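Local coordinates for protein galactan 1,3-beta-galactosidase (Phanerochaete chrysosporium, PDB 7BYS) that probably acts as an exo-beta-1,3-galactanase that releases galactose from the beta-1,3-galactan chains of arabinogalactan, with an attached carbohydrate-binding module, at residues A43-V48 and D64-I69; G106-G111 and G132-D137; N161-R166 and T175-V180; T185-G190 and I201-S206; N211-F216 and T236-S241. All coordinates share one frame; numbering follows the deposited sequence.

In the fold
All five contacts lie in the GH43 catalytic part, a five-bladed beta-propeller, and follow one another along the chain. Interaction 1 stands apart on the first blade, its centre about 18 Å from that of interaction 2, without touching. Interactions 2, 3 and 4 touch in turn: Ala-133 meets Lys-163, Phe-162 packs on Pro-189, and Asp-137 reaches Ala-188. These touches join successive blades. Interactions 4 and 5, centres about 9 Å apart, share the sheet in which strands 197-204 and 214-218 are neighbours. Interaction 2 contains the galactose-binding residue Asp-137, and interactions 4 and 5 lie close to another, Gln-242, so this part of the chain borders the sugar site.

Interaction 1: A43-V48 and D64-I69; sequences ALFKAV and DALSPI
A classic beta bulge, with Ala-65 and Leu-66 both facing Val-48, joins the loop 64-69 to the beginning of strand 48-53 in the first blade of the propeller. Val-48 O is gripped twice: Ala-65 N reaches it at 2.8 Å, almost in line with the carbonyl bond, whereas Leu-66 N lies in the carbonyl plane on a lone pair, at the longer distance of 3.3 Å. The return bond from Val-48 N to Leu-66 O measures 2.9 Å. Beside this bridge the side chains of Val-48 and Leu-66 cross obliquely, CB to CB at 3.8 Å. Phe-45 has CG anti to its backbone N (chi1 -178°), which carries the ring along the opposing chain. Its CZ comes within 3.6 Å of Leu-66 O and 4.0 Å of Leu-66 CD2, CE2 within 3.6 Å of Pro-68 N, and CD2 touches Pro-68 CG. Val-80, next to the galactose-binding Glu-81 on strand 79-88, also packs on this ring. An alanine at Phe-45 would probably leave Pro-68 and Leu-66 without the ring they share and open a gap between them and Val-80. Asp-64 meets Ala-47 CB through OD2, at 3.2 Å, while its OD1 forms a salt bridge with Arg-61. Backbone bonds thus fix the register at the bulge, and apolar packing takes over towards Pro-68.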
# COMPACT_ATOMS: atom_id res chain seq x y z
N ALA A 43 14.81 -5.78 6.95
CA ALA A 43 14.90 -4.65 6.03
C ALA A 43 15.90 -4.91 4.91
O ALA A 43 15.97 -4.12 3.96
CB ALA A 43 15.30 -3.39 6.79
N LEU A 44 16.66 -6.00 5.01
CA LEU A 44 17.73 -6.31 4.07
C LEU A 44 17.22 -7.24 2.98
O LEU A 44 16.12 -7.79 3.05
CB LEU A 44 18.90 -6.95 4.82
CG LEU A 44 19.34 -6.16 6.05
CD1 LEU A 44 20.45 -6.88 6.81
CD2 LEU A 44 19.78 -4.77 5.64
N PHE A 45 18.05 -7.42 1.96
CA PHE A 45 17.59 -8.06 0.73
C PHE A 45 17.48 -9.57 0.91
O PHE A 45 18.47 -10.24 1.25
CB PHE A 45 18.57 -7.73 -0.39
CG PHE A 45 18.17 -8.30 -1.73
CD1 PHE A 45 16.86 -8.25 -2.16
CD2 PHE A 45 19.13 -8.84 -2.57
CE1 PHE A 45 16.50 -8.74 -3.40
CE2 PHE A 45 18.78 -9.33 -3.81
CZ PHE A 45 17.46 -9.29 -4.22
N LYS A 46 16.28 -10.09 0.66
CA LYS A 46 16.05 -11.52 0.51
C LYS A 46 15.74 -11.89 -0.93
O LYS A 46 16.36 -12.81 -1.48
CB LYS A 46 14.90 -11.98 1.42
CG LYS A 46 14.56 -13.46 1.25
CD LYS A 46 13.47 -13.88 2.22
CE LYS A 46 13.05 -15.32 1.99
NZ LYS A 46 14.07 -16.28 2.48
N ALA A 47 14.79 -11.20 -1.57
CA ALA A 47 14.49 -11.45 -2.97
C ALA A 47 13.58 -10.35 -3.50
O ALA A 47 12.85 -9.70 -2.73
CB ALA A 47 13.79 -12.80 -3.16
N VAL A 48 13.62 -10.15 -4.81
CA VAL A 48 12.52 -9.50 -5.52
C VAL A 48 11.61 -10.63 -5.99
O VAL A 48 12.03 -11.47 -6.79
CB VAL A 48 13.01 -8.65 -6.71
CG1 VAL A 48 11.81 -8.10 -7.49
CG2 VAL A 48 13.89 -7.50 -6.23
N ASP A 64 11.59 -16.39 -7.86
CA ASP A 64 11.96 -15.01 -7.60
C ASP A 64 12.62 -14.38 -8.82
O ASP A 64 13.39 -15.02 -9.54
CB ASP A 64 12.91 -14.94 -6.40
CG ASP A 64 12.21 -15.26 -5.09
OD1 ASP A 64 10.99 -15.03 -4.98
OD2 ASP A 64 12.91 -15.72 -4.16
N ALA A 65 12.32 -13.10 -9.05
CA ALA A 65 12.90 -12.40 -10.18
C ALA A 65 14.34 -11.96 -9.93
O ALA A 65 15.13 -11.86 -10.87
CB ALA A 65 12.04 -11.18 -10.53
N LEU A 66 14.70 -11.67 -8.68
CA LEU A 66 16.06 -11.27 -8.35
C LEU A 66 16.45 -11.88 -7.01
O LEU A 66 15.67 -11.87 -6.05
CB LEU A 66 16.23 -9.73 -8.31
CG LEU A 66 17.68 -9.27 -8.24
CD1 LEU A 66 18.36 -9.55 -9.56
CD2 LEU A 66 17.77 -7.79 -7.88
N SER A 67 17.66 -12.42 -6.95
CA SER A 67 18.15 -13.14 -5.78
C SER A 67 19.47 -12.54 -5.36
O SER A 67 20.17 -11.91 -6.16
CB SER A 67 18.32 -14.62 -6.11
OG SER A 67 17.08 -15.19 -6.47
N PRO A 68 19.86 -12.73 -4.10
CA PRO A 68 21.09 -12.09 -3.60
C PRO A 68 22.35 -12.71 -4.18
O PRO A 68 22.38 -13.86 -4.61
CB PRO A 68 21.02 -12.32 -2.09
CG PRO A 68 19.59 -12.61 -1.81
CD PRO A 68 19.10 -13.35 -3.00
N ILE A 69 23.40 -11.89 -4.20
CA ILE A 69 24.74 -12.34 -4.55
C ILE A 69 25.69 -11.83 -3.47
O ILE A 69 25.84 -10.62 -3.28
CB ILE A 69 25.19 -11.83 -5.93
CG1 ILE A 69 24.18 -12.21 -7.02
CG2 ILE A 69 26.57 -12.40 -6.27
CD1 ILE A 69 24.55 -11.66 -8.40

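Interaction 2: G106-G111 and G132-D137; sequences GAAMVG and GADSRD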
# COMPACT_ATOMS: atom_id res chain seq x y z
N GLY A 106 23.19 5.24 3.30
CA GLY A 106 24.18 6.22 2.94
C GLY A 106 24.70 6.15 1.52
O GLY A 106 25.37 7.09 1.09
N ALA A 107 24.41 5.07 0.80
CA ALA A 107 24.93 4.88 -0.56
C ALA A 107 24.07 5.54 -1.63
O ALA A 107 24.61 6.06 -2.61
CB ALA A 107 25.09 3.38 -0.85
N ALA A 108 22.74 5.52 -1.46
CA ALA A 108 21.80 6.26 -2.31
C ALA A 108 22.03 6.03 -3.80
O ALA A 108 22.31 6.96 -4.56
CB ALA A 108 21.81 7.75 -1.96
N MET A 109 21.88 4.78 -4.22
CA MET A 109 22.07 4.40 -5.61
C MET A 109 20.81 3.77 -6.20
O MET A 109 19.85 3.47 -5.49
CB MET A 109 23.25 3.43 -5.74
CG MET A 109 24.57 4.06 -5.37
SD MET A 109 25.88 2.83 -5.22
CE MET A 109 27.31 3.88 -4.93
N VAL A 110 20.83 3.61 -7.53
CA VAL A 110 19.88 2.76 -8.22
C VAL A 110 20.62 1.49 -8.61
O VAL A 110 21.85 1.47 -8.72
CB VAL A 110 19.25 3.41 -9.48
CG1 VAL A 110 18.37 4.60 -9.12
CG2 VAL A 110 20.33 3.81 -10.49
N GLY A 111 19.88 0.41 -8.79
CA GLY A 111 20.40 -0.80 -9.38
C GLY A 111 19.57 -1.17 -10.59
O GLY A 111 18.39 -0.81 -10.68
N GLY A 132 25.39 11.08 -11.07
CA GLY A 132 26.27 11.29 -9.95
C GLY A 132 25.61 11.78 -8.68
O GLY A 132 26.31 12.01 -7.69
N ALA A 133 24.29 11.94 -8.67
CA ALA A 133 23.56 12.45 -7.51
C ALA A 133 22.85 11.31 -6.79
O ALA A 133 22.71 10.20 -7.31
CB ALA A 133 22.56 13.53 -7.94
N ASP A 134 22.40 11.61 -5.57
CA ASP A 134 21.68 10.63 -4.76
C ASP A 134 20.41 10.18 -5.45
O ASP A 134 19.71 10.95 -6.12
CB ASP A 134 21.23 11.27 -3.45
CG ASP A 134 22.35 11.52 -2.48
OD1 ASP A 134 23.52 11.15 -2.77
OD2 ASP A 134 22.06 12.09 -1.40
N SER A 135 20.08 8.91 -5.24
CA SER A 135 18.76 8.39 -5.54
C SER A 135 18.38 7.43 -4.42
O SER A 135 19.09 6.46 -4.17
CB SER A 135 18.76 7.67 -6.89
OG SER A 135 17.47 7.15 -7.20
N ARG A 136 17.26 7.71 -3.75
CA ARG A 136 16.76 6.81 -2.72
C ARG A 136 15.43 6.21 -3.17
O ARG A 136 15.43 5.41 -4.11
CB ARG A 136 16.76 7.48 -1.34
CG ARG A 136 18.17 7.61 -0.80
CD ARG A 136 18.21 8.25 0.59
NE ARG A 136 19.56 8.30 1.13
CZ ARG A 136 20.45 9.25 0.85
NH1 ARG A 136 20.16 10.24 0.01
NH2 ARG A 136 21.66 9.20 1.40
N ASP A 137 14.29 6.60 -2.59
CA ASP A 137 13.02 6.11 -3.13
C ASP A 137 12.94 6.50 -4.60
O ASP A 137 13.28 7.62 -4.99
CB ASP A 137 11.84 6.78 -2.43
CG ASP A 137 11.48 6.15 -1.11
OD1 ASP A 137 12.24 5.33 -0.58
OD2 ASP A 137 10.43 6.54 -0.58
O HOH W 1 17.27 4.75 -5.96
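Asp-134 sets the flat of its carboxylate against Ala-108, CG lying 3.8 Å from Ala-108 CB, while OD1 forms a salt bridge with Lys-129. Next, Ser-135 N donates to Ala-108 O at 3.0 Å in a nearly straight bond (166°), although the donor sits above the carbonyl plane and uses no lone pair. The hydroxyl of Ser-135 is anti to the backbone N (chi1 180°), which sets OG 3.3 Å from Val-110 CG1. This OG also donates to a water at 2.7 Å, and that water in turn donates to Met-109 O and Arg-136 O, bridging the two segments. The side chain of Arg-136 starts away from Ala-108, but its extended chain brings the guanidinium back, one face lying over Ala-108 CB, 3.4 Å above the plane. Arg-136 NH1 bonds Asp-134 OD2 at 3.0 Å, staying near the guanidinium plane while meeting the carboxylate from above its own; NH2 reaches Tyr-105 O. The galactose-binding Asp-137 follows directly. The bridged carboxylate and guanidinium therefore form a joint polar lid against the methyl of Ala-108, and the two anchors, NH1 on Asp-134 OD2 and NH2 on Tyr-105 O, probably keep the arginine plane from turning.

Interaction 3: N161-R166 and T175-V180; sequences NFKISR and TAQVSV
Ile-164 and the pair Val-178 and Ser-179 form the tight centre of this antiparallel hairpin, a classic beta bulge. Both Val-178 N, at 2.8 Å, and Ser-179 N, at 3.0 Å, donate to Ile-164 O, and Ile-164 N answers to Ser-179 O at 2.9 Å in an almost straight bond (172°). The extra residue shifts the register by one, so Ser-165 then pairs with Gln-177. On the side of Ile-164 and Ser-179 the two CB atoms lie 4.0 Å apart. Val-178 CG2, anti to its carbonyl carbon, leans over Arg-166 N at 3.7 Å. Further along, at the more solvent-exposed end, Arg-166 N and O bond Ala-176 O and Thr-175 N. Here Thr-175 CG2 lies over one face of the Arg-166 guanidinium in the conformer described, 3.7 Å above the plane and offset toward the rim; Thr-175 also touches a GlcNAc of the glycan on the protein. Near the other end Lys-163 and Val-180 run side by side, CG to CG2 at 3.9 Å; the amine of Lys-163 goes on to Ser-156 and Asp-157, and a water links it to Gln-177 OE1. Another water joins Phe-162 O to Ser-179 OG. Strand 174-181 is the outermost of its blade, and 161-167 separates it from 150-156. Towards the next blade, Ile-164 packs on Ile-191 and Phe-162 on Pro-189 of strand 189-194.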
# COMPACT_ATOMS: atom_id res chain seq x y z
N ASN A 161 15.49 17.12 -2.75
CA ASN A 161 15.11 17.59 -4.08
C ASN A 161 14.58 16.41 -4.87
O ASN A 161 15.28 15.40 -5.04
CB ASN A 161 16.32 18.20 -4.81
CG ASN A 161 16.97 19.33 -4.02
OD1 ASN A 161 16.31 20.03 -3.26
ND2 ASN A 161 18.27 19.49 -4.20
N PHE A 162 13.36 16.54 -5.38
CA PHE A 162 12.72 15.47 -6.13
C PHE A 162 12.98 15.66 -7.62
O PHE A 162 12.73 16.74 -8.17
CB PHE A 162 11.21 15.45 -5.88
CG PHE A 162 10.55 14.30 -6.55
CD1 PHE A 162 10.67 13.02 -6.01
CD2 PHE A 162 9.87 14.46 -7.75
CE1 PHE A 162 10.09 11.94 -6.66
CE2 PHE A 162 9.30 13.38 -8.40
CZ PHE A 162 9.41 12.13 -7.85
N LYS A 163 13.43 14.60 -8.28
CA LYS A 163 13.87 14.68 -9.66
C LYS A 163 13.13 13.71 -10.56
O LYS A 163 12.77 12.59 -10.15
CB LYS A 163 15.37 14.40 -9.75
CG LYS A 163 16.20 15.50 -9.12
CD LYS A 163 17.68 15.18 -9.10
CE LYS A 163 18.45 16.32 -8.42
NZ LYS A 163 19.83 15.89 -8.06
N ILE A 164 12.93 14.13 -11.80
CA ILE A 164 12.49 13.27 -12.89
C ILE A 164 13.54 13.37 -13.98
O ILE A 164 13.90 14.48 -14.38
CB ILE A 164 11.13 13.72 -13.43
CG1 ILE A 164 10.09 13.67 -12.30
CG2 ILE A 164 10.72 12.83 -14.60
CD1 ILE A 164 8.72 14.18 -12.70
N SER A 165 14.05 12.23 -14.43
CA SER A 165 15.11 12.25 -15.43
C SER A 165 14.85 11.17 -16.46
O SER A 165 14.35 10.10 -16.13
CB SER A 165 16.47 12.03 -14.77
OG SER A 165 16.77 13.09 -13.89
N ARG A 166 15.19 11.46 -17.71
CA ARG A 166 14.92 10.55 -18.82
C ARG A 166 15.99 9.47 -18.92
O ARG A 166 17.18 9.73 -18.74
CB ARG A 166 14.85 11.36 -20.12
CG ARG A 166 14.49 10.55 -21.35
CD ARG A 166 14.05 11.44 -22.52
NE ARG A 166 14.97 12.55 -22.73
CZ ARG A 166 16.02 12.54 -23.55
NH1 ARG A 166 16.79 13.61 -23.65
NH2 ARG A 166 16.31 11.45 -24.26
N THR A 175 19.99 9.79 -18.89
CA THR A 175 20.63 10.64 -19.90
C THR A 175 20.50 12.14 -19.63
O THR A 175 21.47 12.89 -19.82
CB THR A 175 20.12 10.30 -21.30
OG1 THR A 175 20.82 11.09 -22.28
CG2 THR A 175 18.63 10.56 -21.45
N ALA A 176 19.33 12.61 -19.18
CA ALA A 176 19.10 14.03 -19.02
C ALA A 176 18.12 14.24 -17.87
O ALA A 176 17.17 13.47 -17.72
CB ALA A 176 18.49 14.65 -20.29
N GLN A 177 18.35 15.28 -17.08
CA GLN A 177 17.35 15.73 -16.13
C GLN A 177 16.20 16.40 -16.87
O GLN A 177 16.41 17.13 -17.85
CB GLN A 177 17.95 16.74 -15.16
CG GLN A 177 17.11 16.95 -13.90
CD GLN A 177 17.89 17.62 -12.79
OE1 GLN A 177 18.75 17.01 -12.17
NE2 GLN A 177 17.60 18.90 -12.55
N VAL A 178 14.99 16.15 -16.40
CA VAL A 178 13.80 16.69 -17.02
C VAL A 178 13.07 17.67 -16.10
O VAL A 178 12.57 18.70 -16.56
CB VAL A 178 12.87 15.53 -17.46
CG1 VAL A 178 11.57 16.04 -17.99
CG2 VAL A 178 13.58 14.67 -18.50
N SER A 179 13.02 17.36 -14.81
CA SER A 179 12.31 18.18 -13.84
C SER A 179 13.00 18.04 -12.49
O SER A 179 13.49 16.97 -12.14
CB SER A 179 10.85 17.72 -13.70
OG SER A 179 10.21 18.40 -12.63
N VAL A 180 13.04 19.13 -11.74
CA VAL A 180 13.48 19.08 -10.35
C VAL A 180 12.57 19.96 -9.50
O VAL A 180 12.27 21.09 -9.88
CB VAL A 180 14.97 19.45 -10.16
CG1 VAL A 180 15.26 20.87 -10.64
CG2 VAL A 180 15.38 19.29 -8.70
O HOH W 2 10.30 16.90 -10.29
O HOH W 3 21.13 15.55 -10.67

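Interaction 4: T185-G190 and I201-S206; sequences TLEAPG and IASHTS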
# COMPACT_ATOMS: atom_id res chain seq x y z
N THR A 185 11.12 17.53 -0.58
CA THR A 185 11.14 16.40 0.37
C THR A 185 10.08 15.35 0.03
O THR A 185 9.29 14.93 0.88
CB THR A 185 11.05 16.85 1.84
OG1 THR A 185 9.77 17.43 2.12
CG2 THR A 185 12.18 17.82 2.19
N LEU A 186 10.09 14.92 -1.22
CA LEU A 186 9.13 13.94 -1.70
C LEU A 186 9.79 12.59 -1.85
O LEU A 186 10.95 12.49 -2.26
CB LEU A 186 8.53 14.36 -3.05
CG LEU A 186 7.67 15.64 -3.05
CD1 LEU A 186 7.36 16.07 -4.46
CD2 LEU A 186 6.39 15.44 -2.24
N GLU A 187 9.04 11.54 -1.54
CA GLU A 187 9.53 10.19 -1.80
C GLU A 187 8.35 9.32 -2.23
O GLU A 187 7.26 9.82 -2.55
CB GLU A 187 10.38 9.65 -0.65
CG GLU A 187 9.62 9.44 0.64
CD GLU A 187 10.51 8.90 1.75
OE1 GLU A 187 11.75 8.80 1.56
OE2 GLU A 187 9.99 8.55 2.83
N ALA A 188 8.58 8.00 -2.29
CA ALA A 188 7.58 7.03 -2.72
C ALA A 188 6.79 7.48 -3.96
O ALA A 188 5.55 7.50 -3.95
CB ALA A 188 6.64 6.71 -1.55
N PRO A 189 7.46 7.85 -5.05
CA PRO A 189 6.75 8.41 -6.19
C PRO A 189 6.13 7.34 -7.08
O PRO A 189 6.56 6.19 -7.12
CB PRO A 189 7.86 9.12 -6.98
CG PRO A 189 9.08 8.28 -6.70
CD PRO A 189 8.93 7.89 -5.24
N GLY A 190 5.11 7.78 -7.82
CA GLY A 190 4.67 7.07 -9.01
C GLY A 190 3.95 8.04 -9.92
O GLY A 190 3.42 9.05 -9.46
N ILE A 201 2.03 10.93 -7.87
CA ILE A 201 1.64 10.67 -6.49
C ILE A 201 2.92 10.45 -5.70
O ILE A 201 3.82 9.74 -6.17
CB ILE A 201 0.77 9.41 -6.41
CG1 ILE A 201 -0.35 9.44 -7.45
CG2 ILE A 201 0.24 9.23 -4.99
CD1 ILE A 201 -1.31 10.56 -7.26
N ALA A 202 3.00 11.03 -4.50
CA ALA A 202 4.21 10.90 -3.70
C ALA A 202 3.89 11.15 -2.24
O ALA A 202 2.89 11.79 -1.90
CB ALA A 202 5.29 11.89 -4.18
N SER A 203 4.74 10.63 -1.37
CA SER A 203 4.70 10.96 0.04
C SER A 203 5.70 12.06 0.37
O SER A 203 6.56 12.42 -0.43
CB SER A 203 4.96 9.70 0.88
OG SER A 203 6.35 9.40 0.95
N HIS A 204 5.59 12.59 1.58
CA HIS A 204 6.70 13.35 2.13
C HIS A 204 7.64 12.41 2.88
O HIS A 204 7.48 11.18 2.87
CB HIS A 204 6.19 14.53 2.95
CG HIS A 204 5.83 15.71 2.11
ND1 HIS A 204 6.78 16.44 1.43
CD2 HIS A 204 4.63 16.24 1.78
CE1 HIS A 204 6.18 17.40 0.75
NE2 HIS A 204 4.88 17.30 0.93
N THR A 205 8.66 12.99 3.52
CA THR A 205 9.71 12.20 4.19
C THR A 205 9.41 12.20 5.69
O THR A 205 9.69 13.18 6.39
CB THR A 205 11.10 12.78 3.92
OG1 THR A 205 11.12 14.17 4.24
CG2 THR A 205 11.46 12.61 2.47
N SER A 206 8.85 11.10 6.17
CA SER A 206 8.63 10.93 7.61
C SER A 206 9.11 9.56 8.07
O SER A 206 8.55 8.99 9.01
CB SER A 206 7.17 11.19 7.99
OG SER A 206 6.30 10.27 7.35
O HOH W 4 8.87 16.06 4.50
O HOH W 5 8.05 8.67 4.73
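His-204 has CG anti to its carbonyl carbon (chi1 -82°), and Thr-185 holds OG1 between its backbone N and carbonyl carbon (chi1 67°), which together bring the imidazole ND1 against both oxygens of the threonine. ND1 donates to Thr-185 O at 3.0 Å, coming from above the carbonyl plane; a second, longer bond from ND1 to Thr-185 OG1 (3.2 Å) leaves open which atom gives the proton. Leu-186 CD2 lies over one face of the ring, a CH-pi contact 3.9 Å from its centroid, while NE2 is bonded to Gln-228. A phenylalanine in place of His-204 would probably leave Thr-185 O and Gln-228 without this polar partner. The backbones of Glu-187 and Ser-203 are paired in both directions, each bond 2.9 Å from N to O. Glu-187 CG sits 3.3 Å from Ser-203 OG, whose hydroxyl donates to His-204 O. After the corner at Ala-188, Gly-190 and Ile-201 resume the pairing. Strand 197-204 thus holds both 186-187 and 189-194 on one side and 214-218 on the other, while Phe-162 of strand 161-167 packs on Leu-186 and Pro-189, and Gln-242 of strand 242-249 bonds Ser-203 OG.

Interaction 5: N211-F216 and T236-S241; sequences NPNKWF and TRTWYS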
# COMPACT_ATOMS: atom_id res chain seq x y z
N ASN A 211 2.37 9.44 6.19
CA ASN A 211 2.05 10.86 6.15
C ASN A 211 1.03 11.11 5.05
O ASN A 211 0.77 10.21 4.24
CB ASN A 211 3.32 11.72 6.00
CG ASN A 211 4.08 11.42 4.72
OD1 ASN A 211 3.62 11.73 3.62
ND2 ASN A 211 5.25 10.80 4.86
N PRO A 212 0.42 12.30 4.98
CA PRO A 212 -0.56 12.57 3.91
C PRO A 212 0.12 12.61 2.55
O PRO A 212 0.92 13.51 2.26
CB PRO A 212 -1.13 13.94 4.29
CG PRO A 212 -0.89 14.05 5.76
CD PRO A 212 0.43 13.38 5.99
N ASN A 213 -0.20 11.63 1.70
CA ASN A 213 0.38 11.58 0.36
C ASN A 213 -0.32 12.59 -0.55
O ASN A 213 -1.47 12.98 -0.33
CB ASN A 213 0.28 10.16 -0.21
CG ASN A 213 1.33 9.20 0.34
OD1 ASN A 213 1.68 8.22 -0.32
ND2 ASN A 213 1.82 9.45 1.55
N LYS A 214 0.40 13.01 -1.59
CA LYS A 214 0.01 14.15 -2.40
C LYS A 214 -0.02 13.79 -3.89
O LYS A 214 0.68 12.88 -4.34
CB LYS A 214 0.98 15.34 -2.24
CG LYS A 214 1.28 15.73 -0.81
CD LYS A 214 0.08 16.38 -0.14
CE LYS A 214 0.43 16.82 1.28
NZ LYS A 214 -0.76 17.40 1.97
N TRP A 215 -0.81 14.55 -4.64
CA TRP A 215 -0.84 14.46 -6.10
C TRP A 215 -0.44 15.80 -6.72
O TRP A 215 -0.67 16.87 -6.13
CB TRP A 215 -2.21 13.98 -6.63
CG TRP A 215 -3.32 14.97 -6.54
CD1 TRP A 215 -4.21 15.13 -5.51
CD2 TRP A 215 -3.70 15.92 -7.54
NE1 TRP A 215 -5.11 16.14 -5.81
CE2 TRP A 215 -4.81 16.64 -7.05
CE3 TRP A 215 -3.19 16.25 -8.81
CZ2 TRP A 215 -5.43 17.66 -7.78
CZ3 TRP A 215 -3.81 17.26 -9.53
CH2 TRP A 215 -4.92 17.95 -9.01
N PHE A 216 0.14 15.71 -7.92
CA PHE A 216 0.57 16.84 -8.74
C PHE A 216 0.26 16.46 -10.18
O PHE A 216 0.30 15.28 -10.53
CB PHE A 216 2.10 17.04 -8.68
CG PHE A 216 2.70 16.95 -7.29
CD1 PHE A 216 2.84 15.72 -6.66
CD2 PHE A 216 3.18 18.08 -6.66
CE1 PHE A 216 3.41 15.64 -5.39
CE2 PHE A 216 3.77 18.00 -5.38
CZ PHE A 216 3.88 16.78 -4.76
N THR A 236 -5.81 11.09 8.35
CA THR A 236 -5.66 9.64 8.26
C THR A 236 -4.29 9.19 7.79
O THR A 236 -4.02 7.99 7.80
CB THR A 236 -6.70 9.01 7.32
OG1 THR A 236 -6.40 9.32 5.96
CG2 THR A 236 -8.12 9.46 7.65
N ARG A 237 -3.43 10.11 7.34
CA ARG A 237 -2.10 9.76 6.86
C ARG A 237 -2.19 8.73 5.74
O ARG A 237 -1.61 7.64 5.79
CB ARG A 237 -1.20 9.30 8.00
CG ARG A 237 -1.23 10.24 9.20
CD ARG A 237 -0.40 9.73 10.37
NE ARG A 237 -0.95 8.48 10.88
CZ ARG A 237 -0.31 7.66 11.72
NH1 ARG A 237 0.91 7.95 12.15
NH2 ARG A 237 -0.90 6.53 12.10
N THR A 238 -2.96 9.10 4.70
CA THR A 238 -3.24 8.23 3.56
C THR A 238 -3.88 6.92 4.01
O THR A 238 -3.55 5.84 3.52
CB THR A 238 -2.01 7.99 2.67
OG1 THR A 238 -1.22 9.19 2.62
CG2 THR A 238 -2.45 7.69 1.24
N TRP A 239 -4.83 7.03 4.94
CA TRP A 239 -5.47 5.84 5.50
C TRP A 239 -4.41 4.86 6.01
O TRP A 239 -4.50 3.64 5.82
CB TRP A 239 -6.42 5.19 4.50
CG TRP A 239 -7.58 6.09 4.15
CD1 TRP A 239 -7.77 6.77 2.99
CD2 TRP A 239 -8.68 6.43 5.01
NE1 TRP A 239 -8.93 7.50 3.06
CE2 TRP A 239 -9.52 7.30 4.28
CE3 TRP A 239 -9.06 6.06 6.30
CZ2 TRP A 239 -10.70 7.83 4.81
CZ3 TRP A 239 -10.24 6.57 6.83
CH2 TRP A 239 -11.05 7.44 6.08
N TYR A 240 -3.39 5.41 6.67
CA TYR A 240 -2.21 4.68 7.15
C TYR A 240 -1.56 3.85 6.04
O TYR A 240 -1.64 2.61 6.00
CB TYR A 240 -2.54 3.84 8.39
CG TYR A 240 -1.34 3.49 9.24
CD1 TYR A 240 -0.09 3.23 8.69
CD2 TYR A 240 -1.47 3.40 10.62
CE1 TYR A 240 1.01 2.91 9.51
CE2 TYR A 240 -0.42 3.10 11.42
CZ TYR A 240 0.81 2.84 10.88
OH TYR A 240 1.84 2.55 11.73
N SER A 241 -0.89 4.56 5.13
CA SER A 241 -0.19 3.89 4.04
C SER A 241 0.80 4.86 3.42
O SER A 241 0.85 6.05 3.75
CB SER A 241 -1.17 3.32 3.01
OG SER A 241 -1.69 4.35 2.18
O HOH W 6 3.01 7.87 3.73
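Thr-238 and Asn-213 meet with their side chains crossing at about a right angle, the threonine pressing its branches against the start of the asparagine. Thr-238 OG1 is anti to its carbonyl carbon, beside the backbone N (chi1 -35°), which turns the hydroxyl to the opposing chain. It donates to Asn-211 O at 2.8 Å, tilted only slightly from the carbonyl plane, and lies 3.3 Å from Asn-213 CB. The methyl CG2 of Thr-238 packs on that same CB, at 4.0 Å. The amide of Asn-213 turns ND2 back to its own segment in a weak bond to Asn-211 O, while OD1 accepts from Asn-243 N. Arg-237 contributes only the root of its side chain, CB standing 4.0 Å from Asn-211 N; the chain bends at chi3 and its guanidinium forms a salt bridge with Asp-385, in the region of the carbohydrate-binding module. The other carboxylate oxygen of Asp-385 is bonded to Tyr-240 OH. A water completes the junction: it accepts from Asn-211 N at 3.0 Å and from Asn-213 ND2 at 2.9 Å and donates to Ser-241 O at 2.8 Å. Residues 237-240 all have positive phi, between 52° and 57°, and make a short left-handed helical turn. It is opened by an ST motif, Thr-236 OG1 accepting from Trp-239 N, and followed by Ser-241 OG donating to Thr-238 O. Arg-259 bonds the carbonyls of Trp-239 and Tyr-240, and the turn runs directly into the galactose-binding Gln-242. Between the two segments, polar linkage thus comes from one threonine hydroxyl and one water, which engage Thr-238 OG1 and Ser-241 O with the loop at 211-213.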